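Local structure of hemoglobin subunit alpha (Isurus oxyrinchus, 3MKB) at residues V82-H87 against L135-R140. The protein carries oxygen reversibly on its haem iron, as one of the two alpha subunits of the four-chain shark hemoglobin. Numbering follows the deposited sequence.
Sequences VLAVTH and LSSKYR. With HEM (protoporphyrin IX containing Fe), chain E.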
# COMPACT_ATOMS: atom_id res chain seq x y z
N VAL A 82 19.17 -14.96 -5.39
CA VAL A 82 18.54 -16.13 -6.00
C VAL A 82 17.01 -16.06 -5.86
O VAL A 82 16.26 -16.29 -6.81
CB VAL A 82 19.09 -17.45 -5.42
CG1 VAL A 82 18.11 -18.60 -5.56
CG2 VAL A 82 20.38 -17.77 -6.09
N LEU A 83 16.57 -15.72 -4.67
CA LEU A 83 15.16 -15.73 -4.42
C LEU A 83 14.43 -14.55 -5.09
O LEU A 83 13.29 -14.67 -5.56
CB LEU A 83 14.95 -15.76 -2.90
CG LEU A 83 13.91 -16.75 -2.40
CD1 LEU A 83 13.54 -17.85 -3.45
CD2 LEU A 83 14.43 -17.33 -1.10
N ALA A 84 15.10 -13.40 -5.10
CA ALA A 84 14.63 -12.23 -5.80
C ALA A 84 14.44 -12.56 -7.30
O ALA A 84 13.44 -12.16 -7.93
CB ALA A 84 15.65 -11.13 -5.64
N VAL A 85 15.40 -13.28 -7.89
CA VAL A 85 15.24 -13.72 -9.30
C VAL A 85 14.10 -14.70 -9.54
O VAL A 85 13.39 -14.57 -10.52
CB VAL A 85 16.57 -14.27 -9.90
CG1 VAL A 85 16.31 -14.97 -11.26
CG2 VAL A 85 17.54 -13.15 -10.06
N THR A 86 13.92 -15.69 -8.68
CA THR A 86 12.82 -16.62 -8.82
C THR A 86 11.47 -15.92 -8.68
O THR A 86 10.57 -16.09 -9.55
CB THR A 86 12.96 -17.80 -7.83
OG1 THR A 86 14.20 -18.50 -8.15
CG2 THR A 86 11.82 -18.75 -8.01
N HIS A 87 11.32 -15.10 -7.62
CA HIS A 87 10.02 -14.43 -7.41
C HIS A 87 9.73 -13.35 -8.39
O HIS A 87 8.56 -13.19 -8.84
CB HIS A 87 9.83 -13.95 -5.97
CG HIS A 87 9.42 -15.06 -5.06
ND1 HIS A 87 10.35 -15.93 -4.53
CD2 HIS A 87 8.21 -15.51 -4.68
CE1 HIS A 87 9.71 -16.84 -3.81
NE2 HIS A 87 8.42 -16.61 -3.88
N LEU A 135 13.48 -9.21 -2.08
CA LEU A 135 12.59 -10.00 -2.93
C LEU A 135 11.87 -9.17 -4.02
O LEU A 135 11.53 -9.71 -5.08
CB LEU A 135 11.58 -10.76 -2.06
CG LEU A 135 11.84 -12.22 -1.65
CD1 LEU A 135 13.29 -12.64 -1.59
CD2 LEU A 135 11.19 -12.50 -0.31
N SER A 136 11.66 -7.87 -3.75
CA SER A 136 11.07 -6.90 -4.70
C SER A 136 12.07 -6.20 -5.61
O SER A 136 11.68 -5.27 -6.33
CB SER A 136 10.34 -5.79 -3.93
OG SER A 136 9.35 -6.36 -3.06
N SER A 137 13.33 -6.62 -5.59
CA SER A 137 14.39 -5.81 -6.21
C SER A 137 14.81 -6.17 -7.65
O SER A 137 15.60 -5.45 -8.25
CB SER A 137 15.63 -5.76 -5.31
OG SER A 137 16.40 -6.95 -5.41
N LYS A 138 14.32 -7.28 -8.19
CA LYS A 138 14.78 -7.77 -9.51
C LYS A 138 13.63 -7.96 -10.47
O LYS A 138 13.64 -8.87 -11.33
CB LYS A 138 15.55 -9.11 -9.38
CG LYS A 138 16.75 -9.10 -8.39
CD LYS A 138 18.05 -8.59 -9.04
CE LYS A 138 18.36 -9.28 -10.38
NZ LYS A 138 19.81 -9.69 -10.55
N TYR A 139 12.64 -7.07 -10.35
CA TYR A 139 11.49 -7.11 -11.25
C TYR A 139 11.70 -6.41 -12.62
O TYR A 139 11.18 -6.87 -13.65
CB TYR A 139 10.26 -6.58 -10.50
CG TYR A 139 9.73 -7.60 -9.51
CD1 TYR A 139 8.65 -8.37 -9.85
CD2 TYR A 139 10.38 -7.87 -8.27
CE1 TYR A 139 8.11 -9.32 -8.99
CE2 TYR A 139 9.88 -8.86 -7.39
CZ TYR A 139 8.72 -9.60 -7.78
OH TYR A 139 8.16 -10.61 -7.00
N ARG A 140 12.49 -5.32 -12.63
CA ARG A 140 12.55 -4.41 -13.79
C ARG A 140 13.82 -3.59 -13.88
O ARG A 140 14.63 -3.58 -12.99
CB ARG A 140 11.37 -3.44 -13.79
CG ARG A 140 11.23 -2.60 -12.52
CD ARG A 140 9.98 -1.72 -12.60
NE ARG A 140 9.96 -0.76 -11.50
CZ ARG A 140 9.06 0.21 -11.36
NH1 ARG A 140 9.14 1.00 -10.31
NH2 ARG A 140 8.10 0.40 -12.27
CHA HEM E . 8.17 -20.92 -4.27
CHB HEM E . 10.38 -18.53 -0.70
CHC HEM E . 6.79 -15.21 -0.55
CHD HEM E . 4.78 -17.32 -4.38
C1A HEM E . 9.12 -20.56 -3.33
C2A HEM E . 10.36 -21.25 -3.04
C3A HEM E . 11.01 -20.59 -2.07
C4A HEM E . 10.15 -19.47 -1.68
CMA HEM E . 12.41 -20.90 -1.41
CAA HEM E . 10.82 -22.44 -3.91
CBA HEM E . 11.65 -21.62 -4.95
CGA HEM E . 12.57 -22.49 -5.75
O1A HEM E . 12.25 -23.72 -5.87
O2A HEM E . 13.61 -21.98 -6.28
C1B HEM E . 9.61 -17.43 -0.38
C2B HEM E . 9.97 -16.41 0.58
C3B HEM E . 8.97 -15.52 0.65
C4B HEM E . 7.95 -15.91 -0.30
CMB HEM E . 11.26 -16.35 1.44
CAB HEM E . 8.89 -14.23 1.51
CBB HEM E . 9.57 -13.99 2.64
C1C HEM E . 5.89 -15.46 -1.56
C2C HEM E . 4.66 -14.72 -1.84
C3C HEM E . 4.06 -15.32 -2.90
C4C HEM E . 4.91 -16.44 -3.32
CMC HEM E . 4.20 -13.52 -0.96
CAC HEM E . 2.71 -14.85 -3.53
CBC HEM E . 1.74 -14.29 -2.76
C1D HEM E . 5.49 -18.50 -4.62
C2D HEM E . 5.03 -19.51 -5.54
C3D HEM E . 5.98 -20.66 -5.50
C4D HEM E . 7.03 -20.20 -4.60
CMD HEM E . 3.71 -19.48 -6.37
CAD HEM E . 5.82 -21.97 -6.35
CBD HEM E . 5.24 -23.20 -5.59
CGD HEM E . 3.72 -23.21 -5.30
O1D HEM E . 2.85 -22.96 -6.21
O2D HEM E . 3.31 -23.49 -4.13
NA HEM E . 9.04 -19.51 -2.48
NB HEM E . 8.34 -17.09 -0.92
NC HEM E . 5.98 -16.46 -2.49
ND HEM E . 6.70 -18.94 -4.06
FE HEM E . 7.54 -18.00 -2.46
O HOH W 1 12.90 -9.32 -7.40
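The proximal side of the haem pocket is where helix 81-91 meets the C-terminal tail; Tyr139 touches His87 at one end of the contact. His87 NE2 binds the haem iron at 2.2 Å. The imidazole keeps its other nitrogen on its own helix: ND1 makes a weak hydrogen bond to Leu83 O, in the plane of the ring, which helps fix the ring's rotation. His58 NE2 also binds the iron. The Tyr139 phenol comes to the backbone end of His87. With CG beside its own backbone N (chi1 -76°), the Tyr139 ring is turned toward helix 81-91, and Tyr139 OH comes within 3.2 Å of His87 O, but the hydroxyl is hydrogen-bonded to Val93 O. This tie between the penultimate tyrosine and the loop after the proximal helix is a familiar feature of hemoglobin alpha chains. Tyr139 also meets Trp37 of the beta subunit edge-to-face, so the tail joins haem pocket and subunit interface. A phenylalanine in place of Tyr139 would probably leave Val93 O without this partner and the tail less firmly held against the helix. Water 1 bridges the two backbones. It donates to Ala84 O and to Leu135 O (2.7 Å), and accepts from Lys138 N at 2.6 Å. Beside it, Lys138 CG packs on Ala84 CB at 3.6 Å. The bent lysine chain then runs on to Val85, where Lys138 CE lies 4.0 Å from Val85 CG2. Leu135 divides its two methyls: CD1 rests against Leu83 CB at 3.8 Å, while CD2 meets the haem vinyl carbon CAB at 3.4 Å.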